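PDB 4PRK: 4-phosphoerythronate dehydrogenase from Lactobacillus jensenii, which probably catalyses the NAD-dependent interconversion of pyruvate and D-lactate, as a member of the D-isomer specific 2-hydroxyacid dehydrogenase family. Local coordinates for residues A[37-40]-A[41-44]; A[237-241]-A[242-246]; A[275-278]-A[279-283]. One frame throughout, in Å; residues are numbered along the deposited sequence.

Contact 1: A[37-40]-A[41-44]; sequences ENVD and QVAD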
loop_
_atom_site.group_PDB
_atom_site.type_symbol
_atom_site.label_atom_id
_atom_site.label_comp_id
_atom_site.label_asym_id
_atom_site.label_seq_id
_atom_site.Cartn_x
_atom_site.Cartn_y
_atom_site.Cartn_z
ATOM N N GLU A 37 -10.805 -51.183 0.908
ATOM C CA GLU A 37 -9.541 -51.836 0.630
ATOM C C GLU A 37 -8.402 -51.411 1.552
ATOM O O GLU A 37 -7.568 -52.232 1.906
ATOM C CB GLU A 37 -9.135 -51.589 -0.818
ATOM C CG GLU A 37 -9.936 -52.377 -1.835
ATOM C CD GLU A 37 -10.321 -51.548 -3.042
ATOM O OE1 GLU A 37 -9.955 -50.359 -3.083
ATOM O OE2 GLU A 37 -10.988 -52.084 -3.952
ATOM N N ASN A 38 -8.325 -50.130 1.894
ATOM C CA ASN A 38 -7.232 -49.651 2.748
ATOM C C ASN A 38 -7.545 -49.223 4.188
ATOM O O ASN A 38 -6.664 -48.754 4.894
ATOM C CB ASN A 38 -6.440 -48.549 2.039
ATOM C CG ASN A 38 -7.314 -47.407 1.551
ATOM O OD1 ASN A 38 -8.276 -47.019 2.198
ATOM N ND2 ASN A 38 -6.967 -46.857 0.403
ATOM N N VAL A 39 -8.777 -49.387 4.637
ATOM C CA VAL A 39 -9.184 -48.842 5.929
ATOM C C VAL A 39 -8.438 -49.396 7.144
ATOM O O VAL A 39 -8.214 -48.683 8.109
ATOM C CB VAL A 39 -10.699 -48.920 6.136
ATOM C CG1 VAL A 39 -11.077 -48.369 7.496
ATOM C CG2 VAL A 39 -11.394 -48.126 5.050
ATOM N N ASP A 40 -8.075 -50.668 7.100
ATOM C CA ASP A 40 -7.446 -51.342 8.227
ATOM C C ASP A 40 -6.038 -50.823 8.543
ATOM O O ASP A 40 -5.446 -51.201 9.540
ATOM C CB ASP A 40 -7.433 -52.852 8.018
ATOM C CG ASP A 40 -8.805 -53.411 7.763
ATOM O OD1 ASP A 40 -9.766 -52.948 8.400
ATOM O OD2 ASP A 40 -8.924 -54.317 6.919
ATOM N N GLN A 41 -5.490 -50.013 7.650
ATOM C CA GLN A 41 -4.224 -49.296 7.879
ATOM C C GLN A 41 -4.347 -48.078 8.836
ATOM O O GLN A 41 -3.364 -47.488 9.283
ATOM C CB GLN A 41 -3.668 -48.888 6.526
ATOM C CG GLN A 41 -3.898 -49.982 5.496
ATOM C CD GLN A 41 -2.919 -49.948 4.363
ATOM O OE1 GLN A 41 -1.796 -49.451 4.506
ATOM N NE2 GLN A 41 -3.327 -50.502 3.220
ATOM N N VAL A 42 -5.584 -47.739 9.156
ATOM C CA VAL A 42 -5.910 -46.701 10.116
ATOM C C VAL A 42 -5.802 -47.226 11.529
ATOM O O VAL A 42 -5.859 -46.485 12.486
ATOM C CB VAL A 42 -7.355 -46.227 9.922
ATOM C CG1 VAL A 42 -7.645 -45.036 10.812
ATOM C CG2 VAL A 42 -7.605 -45.908 8.465
ATOM N N ALA A 43 -5.620 -48.526 11.640
ATOM C CA ALA A 43 -5.787 -49.230 12.895
ATOM C C ALA A 43 -4.858 -48.701 13.967
ATOM O O ALA A 43 -5.255 -48.577 15.114
ATOM C CB ALA A 43 -5.562 -50.718 12.689
ATOM N N ASP A 44 -3.635 -48.372 13.587
ATOM C CA ASP A 44 -2.650 -47.886 14.539
ATOM C C ASP A 44 -2.597 -46.365 14.549
ATOM O O ASP A 44 -1.634 -45.775 15.006
ATOM C CB ASP A 44 -1.270 -48.493 14.301
ATOM C CG ASP A 44 -0.790 -48.331 12.886
ATOM O OD1 ASP A 44 -1.590 -47.990 12.007
ATOM O OD2 ASP A 44 0.403 -48.558 12.646
#

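Contact 2: A[237-241]-A[242-246]; sequences ELVDT and AALIE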
loop_
_atom_site.group_PDB
_atom_site.type_symbol
_atom_site.label_atom_id
_atom_site.label_comp_id
_atom_site.label_asym_id
_atom_site.label_seq_id
_atom_site.Cartn_x
_atom_site.Cartn_y
_atom_site.Cartn_z
ATOM N N GLU A 237 -18.341 -22.863 -14.088
ATOM C CA GLU A 237 -19.740 -22.888 -14.496
ATOM C C GLU A 237 -20.445 -21.543 -14.300
ATOM O O GLU A 237 -21.624 -21.376 -14.660
ATOM C CB GLU A 237 -20.497 -23.963 -13.727
ATOM C CG GLU A 237 -20.057 -25.391 -14.049
ATOM C CD GLU A 237 -18.749 -25.791 -13.381
ATOM O OE1 GLU A 237 -18.198 -25.021 -12.544
ATOM O OE2 GLU A 237 -18.270 -26.874 -13.751
ATOM N N LEU A 238 -19.730 -20.579 -13.736
ATOM C CA LEU A 238 -20.257 -19.239 -13.622
ATOM C C LEU A 238 -20.328 -18.573 -14.949
ATOM O O LEU A 238 -21.069 -17.635 -15.095
ATOM C CB LEU A 238 -19.365 -18.378 -12.746
ATOM C CG LEU A 238 -19.222 -18.798 -11.305
ATOM C CD1 LEU A 238 -18.191 -17.861 -10.689
ATOM C CD2 LEU A 238 -20.564 -18.717 -10.602
ATOM N N VAL A 239 -19.515 -19.025 -15.891
ATOM C CA VAL A 239 -19.356 -18.376 -17.180
ATOM C C VAL A 239 -19.833 -19.302 -18.285
ATOM O O VAL A 239 -19.428 -20.448 -18.334
ATOM C CB VAL A 239 -17.887 -18.056 -17.438
ATOM C CG1 VAL A 239 -17.704 -17.545 -18.859
ATOM C CG2 VAL A 239 -17.380 -17.032 -16.409
ATOM N N ASP A 240 -20.684 -18.782 -19.162
ATOM C CA ASP A 240 -21.123 -19.494 -20.363
ATOM C C ASP A 240 -19.993 -19.430 -21.376
ATOM O O ASP A 240 -19.845 -18.417 -22.072
ATOM C CB ASP A 240 -22.384 -18.801 -20.951
ATOM C CG ASP A 240 -22.920 -19.478 -22.240
ATOM O OD1 ASP A 240 -22.170 -20.041 -23.070
ATOM O OD2 ASP A 240 -24.126 -19.405 -22.427
ATOM N N THR A 241 -19.258 -20.526 -21.510
ATOM C CA THR A 241 -18.109 -20.579 -22.375
ATOM C C THR A 241 -18.303 -20.258 -23.835
ATOM O O THR A 241 -17.451 -19.619 -24.464
ATOM C CB THR A 241 -17.487 -21.947 -22.316
ATOM O OG1 THR A 241 -17.308 -22.310 -20.938
ATOM C CG2 THR A 241 -16.138 -21.943 -23.079
ATOM N N ALA A 242 -19.399 -20.726 -24.388
ATOM C CA ALA A 242 -19.800 -20.401 -25.759
ATOM C C ALA A 242 -19.883 -18.898 -25.924
ATOM O O ALA A 242 -19.340 -18.326 -26.886
ATOM C CB ALA A 242 -21.182 -21.041 -26.066
ATOM N N ALA A 243 -20.590 -18.256 -24.994
ATOM C CA ALA A 243 -20.777 -16.782 -25.047
ATOM C C ALA A 243 -19.457 -16.076 -24.856
ATOM O O ALA A 243 -19.269 -15.010 -25.438
ATOM C CB ALA A 243 -21.752 -16.284 -23.994
ATOM N N LEU A 244 -18.561 -16.677 -24.054
ATOM C CA LEU A 244 -17.221 -16.130 -23.828
ATOM C C LEU A 244 -16.432 -16.137 -25.149
ATOM O O LEU A 244 -15.886 -15.112 -25.587
ATOM C CB LEU A 244 -16.501 -16.930 -22.716
ATOM C CG LEU A 244 -14.990 -16.679 -22.541
ATOM C CD1 LEU A 244 -14.725 -15.223 -22.296
ATOM C CD2 LEU A 244 -14.338 -17.469 -21.424
ATOM N N ILE A 245 -16.414 -17.300 -25.798
ATOM C CA ILE A 245 -15.684 -17.500 -27.045
ATOM C C ILE A 245 -16.164 -16.532 -28.141
ATOM O O ILE A 245 -15.384 -15.862 -28.800
ATOM C CB ILE A 245 -15.847 -18.974 -27.486
ATOM C CG1 ILE A 245 -14.935 -19.861 -26.640
ATOM C CG2 ILE A 245 -15.478 -19.139 -28.929
ATOM C CD1 ILE A 245 -15.047 -21.336 -26.910
ATOM N N GLU A 246 -17.473 -16.472 -28.303
ATOM C CA GLU A 246 -18.105 -15.563 -29.223
ATOM C C GLU A 246 -17.756 -14.098 -28.945
ATOM O O GLU A 246 -17.415 -13.324 -29.834
ATOM C CB GLU A 246 -19.595 -15.786 -29.069
ATOM C CG GLU A 246 -20.420 -15.038 -30.067
ATOM C CD GLU A 246 -21.882 -15.463 -30.040
ATOM O OE1 GLU A 246 -22.172 -16.609 -29.584
ATOM O OE2 GLU A 246 -22.721 -14.646 -30.496
#

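Contact 3: A[275-278]-A[279-283]; sequences AQIP and ADYKK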
loop_
_atom_site.group_PDB
_atom_site.type_symbol
_atom_site.label_atom_id
_atom_site.label_comp_id
_atom_site.label_asym_id
_atom_site.label_seq_id
_atom_site.Cartn_x
_atom_site.Cartn_y
_atom_site.Cartn_z
ATOM N N ALA A 275 -7.541 -36.024 -28.705
ATOM C CA ALA A 275 -8.899 -36.342 -28.963
ATOM C C ALA A 275 -9.712 -36.240 -27.680
ATOM O O ALA A 275 -10.928 -36.148 -27.725
ATOM C CB ALA A 275 -8.990 -37.746 -29.529
ATOM N N GLN A 276 -9.075 -36.277 -26.520
ATOM C CA GLN A 276 -9.851 -36.175 -25.280
ATOM C C GLN A 276 -10.082 -34.748 -24.801
ATOM O O GLN A 276 -10.792 -34.537 -23.848
ATOM C CB GLN A 276 -9.181 -36.969 -24.188
ATOM C CG GLN A 276 -8.975 -38.409 -24.565
ATOM C CD GLN A 276 -8.286 -39.168 -23.462
ATOM O OE1 GLN A 276 -7.049 -39.220 -23.389
ATOM N NE2 GLN A 276 -9.078 -39.758 -22.599
ATOM N N ILE A 277 -9.502 -33.767 -25.470
ATOM C CA ILE A 277 -9.568 -32.407 -24.989
ATOM C C ILE A 277 -10.710 -31.728 -25.712
ATOM O O ILE A 277 -10.763 -31.783 -26.928
ATOM C CB ILE A 277 -8.239 -31.704 -25.308
ATOM C CG1 ILE A 277 -7.076 -32.417 -24.590
ATOM C CG2 ILE A 277 -8.335 -30.219 -24.924
ATOM C CD1 ILE A 277 -5.711 -32.096 -25.154
ATOM N N PRO A 278 -11.621 -31.057 -24.986
ATOM C CA PRO A 278 -12.746 -30.460 -25.721
ATOM C C PRO A 278 -12.399 -29.261 -26.634
ATOM O O PRO A 278 -11.383 -28.555 -26.439
ATOM C CB PRO A 278 -13.698 -30.011 -24.622
ATOM C CG PRO A 278 -12.892 -29.979 -23.363
ATOM C CD PRO A 278 -11.806 -30.984 -23.528
ATOM N N ALA A 279 -13.284 -29.029 -27.594
ATOM C CA ALA A 279 -13.089 -28.033 -28.626
ATOM C C ALA A 279 -13.095 -26.602 -28.094
ATOM O O ALA A 279 -12.395 -25.741 -28.626
ATOM C CB ALA A 279 -14.186 -28.181 -29.681
ATOM N N ASP A 280 -13.947 -26.342 -27.108
ATOM C CA ASP A 280 -13.993 -25.027 -26.504
ATOM C C ASP A 280 -12.638 -24.701 -25.855
ATOM O O ASP A 280 -12.069 -23.629 -26.128
ATOM C CB ASP A 280 -15.200 -24.836 -25.586
ATOM C CG ASP A 280 -15.205 -25.757 -24.384
ATOM O OD1 ASP A 280 -14.355 -26.629 -24.232
ATOM O OD2 ASP A 280 -16.122 -25.625 -23.572
ATOM N N TYR A 281 -12.036 -25.644 -25.132
ATOM C CA TYR A 281 -10.676 -25.393 -24.659
ATOM C C TYR A 281 -9.728 -25.085 -25.812
ATOM O O TYR A 281 -9.002 -24.096 -25.762
ATOM C CB TYR A 281 -10.137 -26.552 -23.863
ATOM C CG TYR A 281 -8.696 -26.349 -23.534
ATOM C CD1 TYR A 281 -8.329 -25.537 -22.459
ATOM C CD2 TYR A 281 -7.692 -26.880 -24.334
ATOM C CE1 TYR A 281 -6.997 -25.286 -22.181
ATOM C CE2 TYR A 281 -6.355 -26.657 -24.054
ATOM C CZ TYR A 281 -6.015 -25.852 -22.965
ATOM O OH TYR A 281 -4.719 -25.595 -22.628
ATOM N N LYS A 282 -9.723 -25.928 -26.850
ATOM C CA LYS A 282 -8.807 -25.754 -27.982
ATOM C C LYS A 282 -8.961 -24.375 -28.649
ATOM O O LYS A 282 -7.966 -23.724 -29.024
ATOM C CB LYS A 282 -8.990 -26.886 -29.018
ATOM C CG LYS A 282 -8.507 -28.243 -28.515
ATOM C CD LYS A 282 -8.733 -29.361 -29.515
ATOM C CE LYS A 282 -8.279 -30.693 -28.950
ATOM N NZ LYS A 282 -8.399 -31.867 -29.887
ATOM N N LYS A 283 -10.194 -23.899 -28.766
ATOM C CA LYS A 283 -10.414 -22.549 -29.257
ATOM C C LYS A 283 -9.741 -21.540 -28.335
ATOM O O LYS A 283 -9.057 -20.655 -28.812
ATOM C CB LYS A 283 -11.890 -22.207 -29.389
ATOM C CG LYS A 283 -12.562 -22.870 -30.567
ATOM C CD LYS A 283 -13.833 -22.140 -30.928
ATOM C CE LYS A 283 -14.415 -22.663 -32.224
ATOM N NZ LYS A 283 -15.907 -22.712 -32.159
#

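Contact 1: A[37-40]-A[41-44]
A tight local turn in the connection between strands 26-30 and 47-50 joins N38 to Q41, its firmest link being a backbone bond between residues three apart. Q41 N donates to N38 O over 3.2 Å, meeting the oxygen from above the carbonyl plane, 45° out of it. D40 and Q41 take 3-10 geometry. A43 N reaches D40 O at 3.4 Å, which makes only a weak bond. Between these two, V42 N points at V39 O, but that oxygen sits too close to a neighbouring atom in the model for its exact place to be trusted.

The side chain of Q41 folds back along the turn. Its CG, anti to its own carbonyl carbon (chi1 -39°), comes to 3.1 Å from N38 O, and the extended chain carries the amide on until NE2 lies 3.9 Å from N38 CB. N38 turns its own amide elsewhere: OD1 accepts from S35 N and ND2 donates to S33 O, which ties the start of the turn to the preceding loop.

The turn belongs to a crossover in the five-stranded parallel sheet, in which strand 2-6 lies between the two strands joined. Accordingly N38 and V42 both pack on F6 of strand 2-6, while V39 and V42 share L65 of helix 60-67. Between the valines, V39 CG1 and V42 CG2 are 4.4 Å apart, a loose apolar touch in which the position of V42 CG2 is less sure. The exposed side carries charge: D40 OD1 pairs with K64 and also bonds Y68 OH. On that side A43 CB rests 3.2 Å from D40 O, the same oxygen that its amide weakly engages.

Contact 2: A[237-241]-A[242-246]
The carboxylate of D240 turns one face to the first turn of helix 241-250: A243 N approaches OD1 from above that face, 61° out of the plane, and A243 CB sits over it 3.8 Å from D240 CG, while A242 CB lies at the OD1 edge, 3.3 Å from D240 OD1. This is an N-cap, placed where the Rossmann-type fold enters the helix linking strand 229-232 to strand 255-258. The capping bond, A243 N to D240 OD1, measures 3.1 Å and is nearly straight at 166°. CG of D240 stands anti to the backbone N (chi1 179°), which swings the carboxylate forward to the amides of the turn, where its negative charge would probably be steadied by the helix dipole. A leucine here would probably leave the A243 amide without its capping acceptor and fray the start of the helix.

L244 N donates to D240 O at 2.9 Å, in the carbonyl plane. V239 lays CG1 4.1 Å from L244 CB, and L244 packs on F221, A256 and L258. One residue further on, I245 N donates to T241 O at 2.9 Å, and I245 CD1 stops 4.0 Å from T241 CG2.

Contact 3: A[275-278]-A[279-283]
The chain runs extended through I277 and P278, with psi of P278 at 159°, and then bends into helix 279-285, whose first turn is closed by K282 N donating to P278 O at 3.1 Å in the carbonyl plane. P278 thus occupies the N-cap position. Its ring lies beside D280, whose OD1 comes to 3.5 Å from P278 CB as the two side chains pass at a slant. The same OD1 turns back towards the backbone and makes a weak, bent bond with Y281 N, a bond that CG of D280 allows by sitting between the backbone N and the carbonyl carbon (chi1 63°).

I277 supplies the apolar surface that Y281 packs against. Its CG2 meets the Y281 ring obliquely, 3.5 Å from CD2, and Y281 CB lies over the proline at 4.4 Å from P278 CG. Having CG anti to its backbone N (chi1 173°), Y281 points its ring back past the start of the helix to reach I277.

In the parallel sheet of the NAD-binding domain, this helix forms the crossover between strand 255-258 and the neighbouring strand 290-292, outermost within this chain, and the contact marks where the long loop before it turns into that helix. It also faces a neighbour: F133 of the second subunit sets its ring edge-to-face with that of Y281 and packs on I277 too, so the pair contributes to the subunit interface.

K282 also reaches back along the chain to I277. Its extended aliphatic chain crosses I277 at roughly a right angle, with CE 3.8 Å from I277 CB and 3.4 Å from I277 O. Its ammonium group travels on to the loop, where NZ donates to the carbonyl oxygen of D274.

Along the chain the contacts follow in series, and divide between two parallel sheets. Contact 1 belongs to the five-stranded sheet, in what is probably the substrate-binding domain of this two-domain family, and its centre is about 45 Å from that of contact 2 and about 40 Å from that of contact 3, with no touch. Contacts 2 and 3 share the seven-stranded NAD-binding sheet, their centres about 14 Å apart, and begin helices 241-250 and 279-285, which flank strand 255-258 in chain order. These helices pack directly: T241 CG2 lies 3.7 Å from D280 OD2, and I245 meets D280 and K283. Successive crossovers are thereby joined beside a helix that also reaches a second subunit.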